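Local coordinates for pectate lyase II (PDB 2QY1), which probably cleaves pectate, a plant cell-wall polysaccharide, by a lyase reaction, at residues G1-T9 with E125-H133; I241-P252 with I267-G278. The protein carries 2 engineered substitutions. One frame throughout, in Å; residues are numbered along the deposited sequence.

The chain opens with an irregular N-terminal loop, ahead of strand 18-20. In contact 1 this loop lies against strand 129-137, so it closes a long span of chain, with 115 residues between the two segments. The intervening chain includes strand 97-105, which pairs in parallel with strand 129-137. Contact 2 begins only after contact 1 has closed; the two follow in series and neither nest nor cross. Contact 2 closes a short span of 14 residues and joins two successive turns of the parallel beta-helix, 241-252 and 267-278. The contact centres are 26 Å apart, and no atoms touch between them.

Contact 1 of 2, residues G1-T9 with E125-H133; sequences GPVGYGAGT and EPSKIWVDH. Engineered in segment 1-9: G8 (natural residue Ala).
The backbones come closest at G6 and K128, whose CA atoms lie 5.1 Å apart, where the irregular loop 1-9 meets the corner at K128. The strand that follows belongs to the parallel beta-helix of the pectate lyase fold, pairing with strands 97-105 and 164-174. The N-terminal loop is laid against it without joining it as a strand.

P2 packs on W130. Its CB sits over one face of the indole, 3.4 Å from the centroid of the five-membered ring and 4° off the normal, a CH-pi contact. Its CD reaches across toward the six-membered ring. A chi1 of -168° swings CG of W130 away from the backbone N and carries the indole toward the loop. D132 CB lies over the opposite face, toward the rim, and NE1 is hydrogen-bonded to S167 OG.

T9 lies beside the strand, with CG2 4.0 Å from W130 CB. Its OG1 donates to G6 O at 2.7 Å. T9 N reaches the same oxygen from the same face, so two bonds grip it at a type II turn.

K128 bends at chi2 and chi3, and its NZ reaches two carbonyls of the turn G4-A7. It donates to Y5 O at 2.9 Å, tilted 32° from the carbonyl plane, and to A7 O at 2.7 Å, in the carbonyl plane.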
loop_
_atom_site.group_PDB
_atom_site.type_symbol
_atom_site.label_atom_id
_atom_site.label_comp_id
_atom_site.label_asym_id
_atom_site.label_seq_id
_atom_site.Cartn_x
_atom_site.Cartn_y
_atom_site.Cartn_z
ATOM N N GLY A 1 3.093 17.053 6.747
ATOM C CA GLY A 1 1.728 16.592 6.362
ATOM C C GLY A 1 1.723 15.761 5.090
ATOM O O GLY A 1 2.723 15.736 4.361
ATOM N N PRO A 2 0.598 15.074 4.816
ATOM C CA PRO A 2 0.438 14.263 3.608
ATOM C C PRO A 2 0.464 15.092 2.325
ATOM O O PRO A 2 -0.061 16.209 2.290
ATOM C CB PRO A 2 -0.942 13.618 3.794
ATOM C CG PRO A 2 -1.651 14.492 4.755
ATOM C CD PRO A 2 -0.600 15.025 5.672
ATOM N N VAL A 3 1.086 14.537 1.290
ATOM C CA VAL A 3 1.097 15.145 -0.035
ATOM C C VAL A 3 0.349 14.223 -0.996
ATOM O O VAL A 3 0.537 13.011 -0.970
ATOM C CB VAL A 3 2.547 15.395 -0.534
ATOM C CG1 VAL A 3 2.553 15.942 -1.961
ATOM C CG2 VAL A 3 3.278 16.353 0.402
ATOM N N GLY A 4 -0.508 14.796 -1.833
ATOM C CA GLY A 4 -1.240 14.003 -2.816
ATOM C C GLY A 4 -2.728 13.955 -2.537
ATOM O O GLY A 4 -3.271 14.852 -1.893
ATOM N N TYR A 5 -3.387 12.901 -3.016
ATOM C CA TYR A 5 -4.834 12.759 -2.841
ATOM C C TYR A 5 -5.260 12.640 -1.373
ATOM O O TYR A 5 -6.402 12.954 -1.027
ATOM C CB TYR A 5 -5.373 11.580 -3.652
ATOM C CG TYR A 5 -5.542 11.849 -5.137
ATOM C CD1 TYR A 5 -6.403 12.850 -5.595
ATOM C CD2 TYR A 5 -4.868 11.079 -6.083
ATOM C CE1 TYR A 5 -6.569 13.090 -6.961
ATOM C CE2 TYR A 5 -5.030 11.309 -7.452
ATOM C CZ TYR A 5 -5.880 12.315 -7.881
ATOM O OH TYR A 5 -6.042 12.543 -9.228
ATOM N N GLY A 6 -4.339 12.196 -0.518
ATOM C CA GLY A 6 -4.593 12.117 0.923
ATOM C C GLY A 6 -4.276 13.401 1.676
ATOM O O GLY A 6 -4.298 13.418 2.908
ATOM N N ALA A 7 -3.988 14.480 0.943
ATOM C CA ALA A 7 -3.645 15.767 1.557
ATOM C C ALA A 7 -4.774 16.285 2.443
ATOM O O ALA A 7 -5.950 16.140 2.114
ATOM C CB ALA A 7 -3.285 16.797 0.496
ATOM N N GLY A 8 -4.406 16.880 3.571
ATOM C CA GLY A 8 -5.389 17.403 4.513
ATOM C C GLY A 8 -5.808 16.405 5.576
ATOM O O GLY A 8 -6.550 16.754 6.494
ATOM N N THR A 9 -5.345 15.161 5.449
ATOM C CA THR A 9 -5.585 14.136 6.466
ATOM C C THR A 9 -4.788 14.486 7.722
ATOM O O THR A 9 -3.578 14.692 7.653
ATOM C CB THR A 9 -5.195 12.720 5.971
ATOM O OG1 THR A 9 -5.963 12.389 4.808
ATOM C CG2 THR A 9 -5.450 11.673 7.052
ATOM N N GLU A 125 -17.641 4.272 2.350
ATOM C CA GLU A 125 -16.292 4.040 1.830
ATOM C C GLU A 125 -15.295 4.966 2.520
ATOM O O GLU A 125 -15.523 6.178 2.578
ATOM C CB GLU A 125 -16.238 4.278 0.316
ATOM C CG GLU A 125 -17.200 3.436 -0.520
ATOM C CD GLU A 125 -18.568 4.075 -0.682
ATOM O OE1 GLU A 125 -18.636 5.305 -0.883
ATOM O OE2 GLU A 125 -19.577 3.339 -0.623
ATOM N N PRO A 126 -14.195 4.405 3.062
ATOM C CA PRO A 126 -13.159 5.238 3.674
ATOM C C PRO A 126 -12.580 6.298 2.733
ATOM O O PRO A 126 -12.458 6.067 1.529
ATOM C CB PRO A 126 -12.083 4.220 4.072
ATOM C CG PRO A 126 -12.848 2.945 4.274
ATOM C CD PRO A 126 -13.874 2.972 3.180
ATOM N N SER A 127 -12.241 7.453 3.299
ATOM C CA SER A 127 -11.654 8.562 2.546
ATOM C C SER A 127 -10.732 9.379 3.440
ATOM O O SER A 127 -10.856 9.344 4.665
ATOM C CB SER A 127 -12.736 9.456 1.931
ATOM O OG SER A 127 -13.452 10.172 2.919
ATOM N N LYS A 128 -9.822 10.120 2.808
ATOM C CA LYS A 128 -8.772 10.867 3.499
ATOM C C LYS A 128 -7.996 9.933 4.424
ATOM O O LYS A 128 -8.107 10.011 5.649
ATOM C CB LYS A 128 -9.320 12.095 4.249
ATOM C CG LYS A 128 -10.112 13.115 3.396
ATOM C CD LYS A 128 -9.505 13.390 2.007
ATOM C CE LYS A 128 -8.262 14.269 2.064
ATOM N NZ LYS A 128 -7.847 14.766 0.708
ATOM N N ILE A 129 -7.232 9.030 3.817
ATOM C CA ILE A 129 -6.395 8.096 4.561
ATOM C C ILE A 129 -4.932 8.358 4.210
ATOM O O ILE A 129 -4.595 8.560 3.042
ATOM C CB ILE A 129 -6.747 6.607 4.256
ATOM C CG1 ILE A 129 -8.271 6.363 4.227
ATOM C CG2 ILE A 129 -6.019 5.660 5.230
ATOM C CD1 ILE A 129 -9.017 6.577 5.558
ATOM N N TRP A 130 -4.073 8.371 5.225
ATOM C CA TRP A 130 -2.646 8.557 5.021
ATOM C C TRP A 130 -1.889 7.363 5.574
ATOM O O TRP A 130 -1.814 7.176 6.787
ATOM C CB TRP A 130 -2.170 9.849 5.695
ATOM C CG TRP A 130 -0.774 10.282 5.313
ATOM C CD1 TRP A 130 -0.117 10.021 4.138
ATOM C CD2 TRP A 130 0.113 11.099 6.094
ATOM N NE1 TRP A 130 1.128 10.611 4.150
ATOM C CE2 TRP A 130 1.296 11.276 5.336
ATOM C CE3 TRP A 130 0.027 11.691 7.365
ATOM C CZ2 TRP A 130 2.387 12.020 5.807
ATOM C CZ3 TRP A 130 1.114 12.431 7.833
ATOM C CH2 TRP A 130 2.278 12.590 7.051
ATOM N N VAL A 131 -1.354 6.545 4.671
ATOM C CA VAL A 131 -0.534 5.396 5.045
ATOM C C VAL A 131 0.920 5.811 4.804
ATOM O O VAL A 131 1.361 5.890 3.660
ATOM C CB VAL A 131 -0.917 4.136 4.221
ATOM C CG1 VAL A 131 -0.006 2.946 4.561
ATOM C CG2 VAL A 131 -2.389 3.767 4.457
ATOM N N ASP A 132 1.652 6.094 5.883
ATOM C CA ASP A 132 2.943 6.784 5.766
ATOM C C ASP A 132 4.048 6.189 6.643
ATOM O O ASP A 132 3.820 5.867 7.805
ATOM C CB ASP A 132 2.749 8.271 6.096
ATOM C CG ASP A 132 4.030 9.079 5.974
ATOM O OD1 ASP A 132 4.436 9.406 4.836
ATOM O OD2 ASP A 132 4.617 9.412 7.025
ATOM N N HIS A 133 5.251 6.052 6.079
ATOM C CA HIS A 133 6.429 5.613 6.846
ATOM C C HIS A 133 6.217 4.318 7.638
ATOM O O HIS A 133 6.614 4.210 8.803
ATOM C CB HIS A 133 6.922 6.735 7.772
ATOM C CG HIS A 133 7.762 7.759 7.079
ATOM N ND1 HIS A 133 7.256 8.959 6.629
ATOM C CD2 HIS A 133 9.076 7.756 6.747
ATOM C CE1 HIS A 133 8.223 9.656 6.059
ATOM N NE2 HIS A 133 9.337 8.948 6.115
#

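Contact 2 of 2, residues I241-P252 with I267-G278; sequences IESNYFENIKNP and INNYVGSGITWG
I267 N donates to I241 O, and S243 N to I267 O, the first of a series of backbone hydrogen bonds. Y270 N then meets N244 O at 2.7 Å, and F246 N meets Y270 O in a nearly straight bond (176°). G272 N continues to F246 O. From the corner at N248 the bonds run N248 N to S273 O, T276 N to I249 O and N251 N to T276 O. The bond from I249 N to G274 O is weak.

These parallel pairings stack two successive turns of the right-handed beta-helix, so side chains at matching positions can stack, as Y245 does on Y270. The two rings form an offset stack with centroids 4.2 Å apart and planes at 12°. Both leave the backbone in the same way and point in the same direction. Y270 CD2 lies over the centre of the Y245 ring.

Apolar side chains meet on the face of F246 and I275. I275 CD1 meets I249 CG2 at 3.6 Å and also approaches F246 CB. Separately, P252 CG touches I275 CG2, and P252 CD lies over the W277 indole, 3.6 Å from the six-membered ring centroid, in a CH-pi contact.

Waters link the polar groups. One joins E242 OE1, S243 OG and N268 ND2, while E242 OE2 bonds to Y306 and H217. Another donates to E247 OE1 and accepts from S273 N; E247 OE2 forms a salt bridge with K315 and a hydrogen bond with Y222.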
loop_
_atom_site.group_PDB
_atom_site.type_symbol
_atom_site.label_atom_id
_atom_site.label_comp_id
_atom_site.label_asym_id
_atom_site.label_seq_id
_atom_site.Cartn_x
_atom_site.Cartn_y
_atom_site.Cartn_z
ATOM N N ILE A 241 2.395 8.028 -14.068
ATOM C CA ILE A 241 3.619 7.400 -13.574
ATOM C C ILE A 241 4.804 8.326 -13.852
ATOM O O ILE A 241 5.237 8.471 -14.996
ATOM C CB ILE A 241 3.831 5.998 -14.207
ATOM C CG1 ILE A 241 2.608 5.107 -13.948
ATOM C CG2 ILE A 241 5.113 5.346 -13.679
ATOM C CD1 ILE A 241 2.604 3.791 -14.716
ATOM N N GLU A 242 5.322 8.937 -12.788
ATOM C CA GLU A 242 6.235 10.073 -12.907
ATOM C C GLU A 242 7.478 9.940 -12.025
ATOM O O GLU A 242 7.373 9.637 -10.840
ATOM C CB GLU A 242 5.475 11.358 -12.555
ATOM C CG GLU A 242 6.276 12.644 -12.673
ATOM C CD GLU A 242 5.501 13.879 -12.229
ATOM O OE1 GLU A 242 6.063 14.987 -12.336
ATOM O OE2 GLU A 242 4.341 13.749 -11.774
ATOM N N SER A 243 8.650 10.168 -12.615
ATOM C CA SER A 243 9.914 10.273 -11.869
ATOM C C SER A 243 10.187 9.146 -10.863
ATOM O O SER A 243 10.694 9.390 -9.763
ATOM C CB SER A 243 10.012 11.641 -11.176
ATOM O OG SER A 243 10.077 12.688 -12.128
ATOM N N ASN A 244 9.845 7.919 -11.241
ATOM C CA ASN A 244 10.191 6.750 -10.442
ATOM C C ASN A 244 11.592 6.264 -10.813
ATOM O O ASN A 244 12.171 6.706 -11.809
ATOM C CB ASN A 244 9.159 5.628 -10.635
ATOM C CG ASN A 244 7.739 6.067 -10.312
ATOM O OD1 ASN A 244 6.964 6.411 -11.204
ATOM N ND2 ASN A 244 7.394 6.064 -9.034
ATOM N N TYR A 245 12.134 5.362 -10.001
ATOM C CA TYR A 245 13.432 4.746 -10.257
ATOM C C TYR A 245 13.214 3.240 -10.373
ATOM O O TYR A 245 12.901 2.579 -9.380
ATOM C CB TYR A 245 14.395 5.069 -9.108
ATOM C CG TYR A 245 15.865 4.802 -9.374
ATOM C CD1 TYR A 245 16.765 5.858 -9.515
ATOM C CD2 TYR A 245 16.363 3.499 -9.453
ATOM C CE1 TYR A 245 18.118 5.626 -9.740
ATOM C CE2 TYR A 245 17.714 3.256 -9.682
ATOM C CZ TYR A 245 18.585 4.325 -9.824
ATOM O OH TYR A 245 19.920 4.095 -10.052
ATOM N N PHE A 246 13.361 2.712 -11.588
ATOM C CA PHE A 246 13.164 1.287 -11.859
ATOM C C PHE A 246 14.497 0.586 -12.116
ATOM O O PHE A 246 15.310 1.064 -12.911
ATOM C CB PHE A 246 12.275 1.082 -13.093
ATOM C CG PHE A 246 10.878 1.622 -12.958
ATOM C CD1 PHE A 246 10.549 2.867 -13.483
ATOM C CD2 PHE A 246 9.879 0.870 -12.336
ATOM C CE1 PHE A 246 9.255 3.366 -13.378
ATOM C CE2 PHE A 246 8.581 1.362 -12.227
ATOM C CZ PHE A 246 8.269 2.615 -12.746
ATOM N N GLU A 247 14.713 -0.547 -11.450
ATOM C CA GLU A 247 15.831 -1.445 -11.777
ATOM C C GLU A 247 15.536 -2.869 -11.315
ATOM O O GLU A 247 14.762 -3.069 -10.375
ATOM C CB GLU A 247 17.164 -0.944 -11.199
ATOM C CG GLU A 247 17.219 -0.841 -9.676
ATOM C CD GLU A 247 18.579 -0.403 -9.166
ATOM O OE1 GLU A 247 19.526 -0.307 -9.976
ATOM O OE2 GLU A 247 18.707 -0.154 -7.950
ATOM N N ASN A 248 16.155 -3.846 -11.980
ATOM C CA ASN A 248 15.944 -5.266 -11.682
ATOM C C ASN A 248 14.455 -5.588 -11.505
ATOM O O ASN A 248 14.024 -6.064 -10.455
ATOM C CB ASN A 248 16.763 -5.691 -10.455
ATOM C CG ASN A 248 18.246 -5.378 -10.602
ATOM O OD1 ASN A 248 18.830 -4.687 -9.768
ATOM N ND2 ASN A 248 18.854 -5.877 -11.669
ATOM N N ILE A 249 13.675 -5.298 -12.541
ATOM C CA ILE A 249 12.221 -5.420 -12.475
ATOM C C ILE A 249 11.671 -6.031 -13.762
ATOM O O ILE A 249 12.064 -5.640 -14.867
ATOM C CB ILE A 249 11.533 -4.048 -12.136
ATOM C CG1 ILE A 249 10.002 -4.165 -12.164
ATOM C CG2 ILE A 249 12.024 -2.931 -13.063
ATOM C CD1 ILE A 249 9.266 -3.072 -11.386
ATOM N N LYS A 250 10.786 -7.012 -13.604
ATOM C CA LYS A 250 10.088 -7.620 -14.731
ATOM C C LYS A 250 8.727 -6.953 -14.882
ATOM O O LYS A 250 8.048 -6.699 -13.887
ATOM C CB LYS A 250 9.933 -9.129 -14.525
ATOM C CG LYS A 250 9.373 -9.867 -15.730
ATOM C CD LYS A 250 9.394 -11.369 -15.528
ATOM C CE LYS A 250 8.900 -12.087 -16.769
ATOM N NZ LYS A 250 9.215 -13.541 -16.717
ATOM N N ASN A 251 8.344 -6.671 -16.127
ATOM C CA ASN A 251 7.096 -5.962 -16.445
ATOM C C ASN A 251 6.825 -4.764 -15.517
ATOM O O ASN A 251 5.818 -4.755 -14.800
ATOM C CB ASN A 251 5.904 -6.931 -16.431
ATOM C CG ASN A 251 6.148 -8.171 -17.267
ATOM O OD1 ASN A 251 6.123 -9.292 -16.756
ATOM N ND2 ASN A 251 6.382 -7.979 -18.559
ATOM N N PRO A 252 7.730 -3.759 -15.519
ATOM C CA PRO A 252 7.601 -2.630 -14.592
ATOM C C PRO A 252 6.310 -1.835 -14.760
ATOM O O PRO A 252 5.726 -1.388 -13.769
ATOM C CB PRO A 252 8.823 -1.759 -14.912
ATOM C CG PRO A 252 9.259 -2.177 -16.272
ATOM C CD PRO A 252 8.928 -3.630 -16.371
ATOM N N ILE A 267 6.148 10.019 -17.596
ATOM C CA ILE A 267 7.071 11.153 -17.722
ATOM C C ILE A 267 8.235 11.037 -16.738
ATOM O O ILE A 267 8.040 10.696 -15.568
ATOM C CB ILE A 267 6.386 12.548 -17.508
ATOM C CG1 ILE A 267 4.873 12.521 -17.773
ATOM C CG2 ILE A 267 7.065 13.618 -18.371
ATOM C CD1 ILE A 267 4.026 12.158 -16.559
ATOM N N ASN A 268 9.442 11.312 -17.233
ATOM C CA ASN A 268 10.649 11.486 -16.407
ATOM C C ASN A 268 11.070 10.305 -15.526
ATOM O O ASN A 268 11.800 10.490 -14.551
ATOM C CB ASN A 268 10.544 12.765 -15.556
ATOM C CG ASN A 268 10.506 14.030 -16.393
ATOM O OD1 ASN A 268 11.031 14.074 -17.508
ATOM N ND2 ASN A 268 9.889 15.074 -15.852
ATOM N N ASN A 269 10.626 9.100 -15.868
ATOM C CA ASN A 269 11.007 7.910 -15.107
ATOM C C ASN A 269 12.459 7.523 -15.357
ATOM O O ASN A 269 12.912 7.514 -16.499
ATOM C CB ASN A 269 10.081 6.734 -15.435
ATOM C CG ASN A 269 8.647 6.981 -15.004
ATOM O OD1 ASN A 269 7.769 7.203 -15.836
ATOM N ND2 ASN A 269 8.407 6.952 -13.700
ATOM N N TYR A 270 13.188 7.229 -14.282
ATOM C CA TYR A 270 14.546 6.707 -14.396
ATOM C C TYR A 270 14.479 5.202 -14.613
ATOM O O TYR A 270 13.976 4.464 -13.762
ATOM C CB TYR A 270 15.386 7.028 -13.152
ATOM C CG TYR A 270 16.833 6.580 -13.263
ATOM C CD1 TYR A 270 17.841 7.484 -13.608
ATOM C CD2 TYR A 270 17.194 5.249 -13.039
ATOM C CE1 TYR A 270 19.171 7.076 -13.719
ATOM C CE2 TYR A 270 18.518 4.830 -13.153
ATOM C CZ TYR A 270 19.499 5.748 -13.489
ATOM O OH TYR A 270 20.807 5.334 -13.595
ATOM N N VAL A 271 14.994 4.759 -15.755
ATOM C CA VAL A 271 15.003 3.343 -16.112
ATOM C C VAL A 271 16.437 2.815 -16.049
ATOM O O VAL A 271 17.264 3.130 -16.906
ATOM C CB VAL A 271 14.395 3.113 -17.521
ATOM C CG1 VAL A 271 14.244 1.629 -17.811
ATOM C CG2 VAL A 271 13.048 3.814 -17.639
ATOM N N GLY A 272 16.726 2.018 -15.025
ATOM C CA GLY A 272 18.075 1.495 -14.811
ATOM C C GLY A 272 18.330 0.182 -15.524
ATOM O O GLY A 272 17.681 -0.132 -16.526
ATOM N N SER A 273 19.287 -0.581 -15.002
ATOM C CA SER A 273 19.640 -1.884 -15.556
ATOM C C SER A 273 18.706 -2.983 -15.050
ATOM O O SER A 273 18.014 -2.811 -14.041
ATOM C CB SER A 273 21.094 -2.227 -15.216
ATOM O OG SER A 273 21.294 -2.242 -13.812
ATOM N N GLY A 274 18.682 -4.103 -15.768
ATOM C CA GLY A 274 17.933 -5.287 -15.352
ATOM C C GLY A 274 16.430 -5.222 -15.549
ATOM O O GLY A 274 15.677 -5.851 -14.802
ATOM N N ILE A 275 15.989 -4.465 -16.549
ATOM C CA ILE A 275 14.579 -4.438 -16.931
ATOM C C ILE A 275 14.299 -5.614 -17.855
ATOM O O ILE A 275 14.958 -5.772 -18.886
ATOM C CB ILE A 275 14.188 -3.124 -17.664
ATOM C CG1 ILE A 275 14.776 -1.885 -16.966
ATOM C CG2 ILE A 275 12.667 -3.032 -17.843
ATOM C CD1 ILE A 275 14.207 -1.567 -15.590
ATOM N N THR A 276 13.332 -6.448 -17.479
ATOM C CA THR A 276 12.913 -7.569 -18.324
ATOM C C THR A 276 11.408 -7.534 -18.567
ATOM O O THR A 276 10.669 -6.871 -17.841
ATOM C CB THR A 276 13.328 -8.943 -17.743
ATOM O OG1 THR A 276 12.758 -9.116 -16.440
ATOM C CG2 THR A 276 14.845 -9.065 -17.661
ATOM N N TRP A 277 10.966 -8.245 -19.599
ATOM C CA TRP A 277 9.559 -8.272 -19.976
ATOM C C TRP A 277 9.102 -9.691 -20.294
ATOM O O TRP A 277 9.896 -10.525 -20.735
ATOM C CB TRP A 277 9.312 -7.369 -21.187
ATOM C CG TRP A 277 9.638 -5.923 -20.956
ATOM C CD1 TRP A 277 10.819 -5.292 -21.233
ATOM C CD2 TRP A 277 8.769 -4.925 -20.409
ATOM N NE1 TRP A 277 10.740 -3.963 -20.886
ATOM C CE2 TRP A 277 9.492 -3.711 -20.379
ATOM C CE3 TRP A 277 7.449 -4.940 -19.938
ATOM C CZ2 TRP A 277 8.938 -2.521 -19.897
ATOM C CZ3 TRP A 277 6.898 -3.757 -19.459
ATOM C CH2 TRP A 277 7.642 -2.563 -19.445
ATOM N N GLY A 278 7.816 -9.951 -20.075
ATOM C CA GLY A 278 7.220 -11.248 -20.368
ATOM C C GLY A 278 5.792 -11.138 -20.868
ATOM O O GLY A 278 5.140 -10.108 -20.698
HETATM O O HOH W 1 8.597 14.897 -13.306
HETATM O O HOH W 2 20.397 0.414 -12.463
HETATM O O HOH W 3 21.176 -5.028 -12.859
#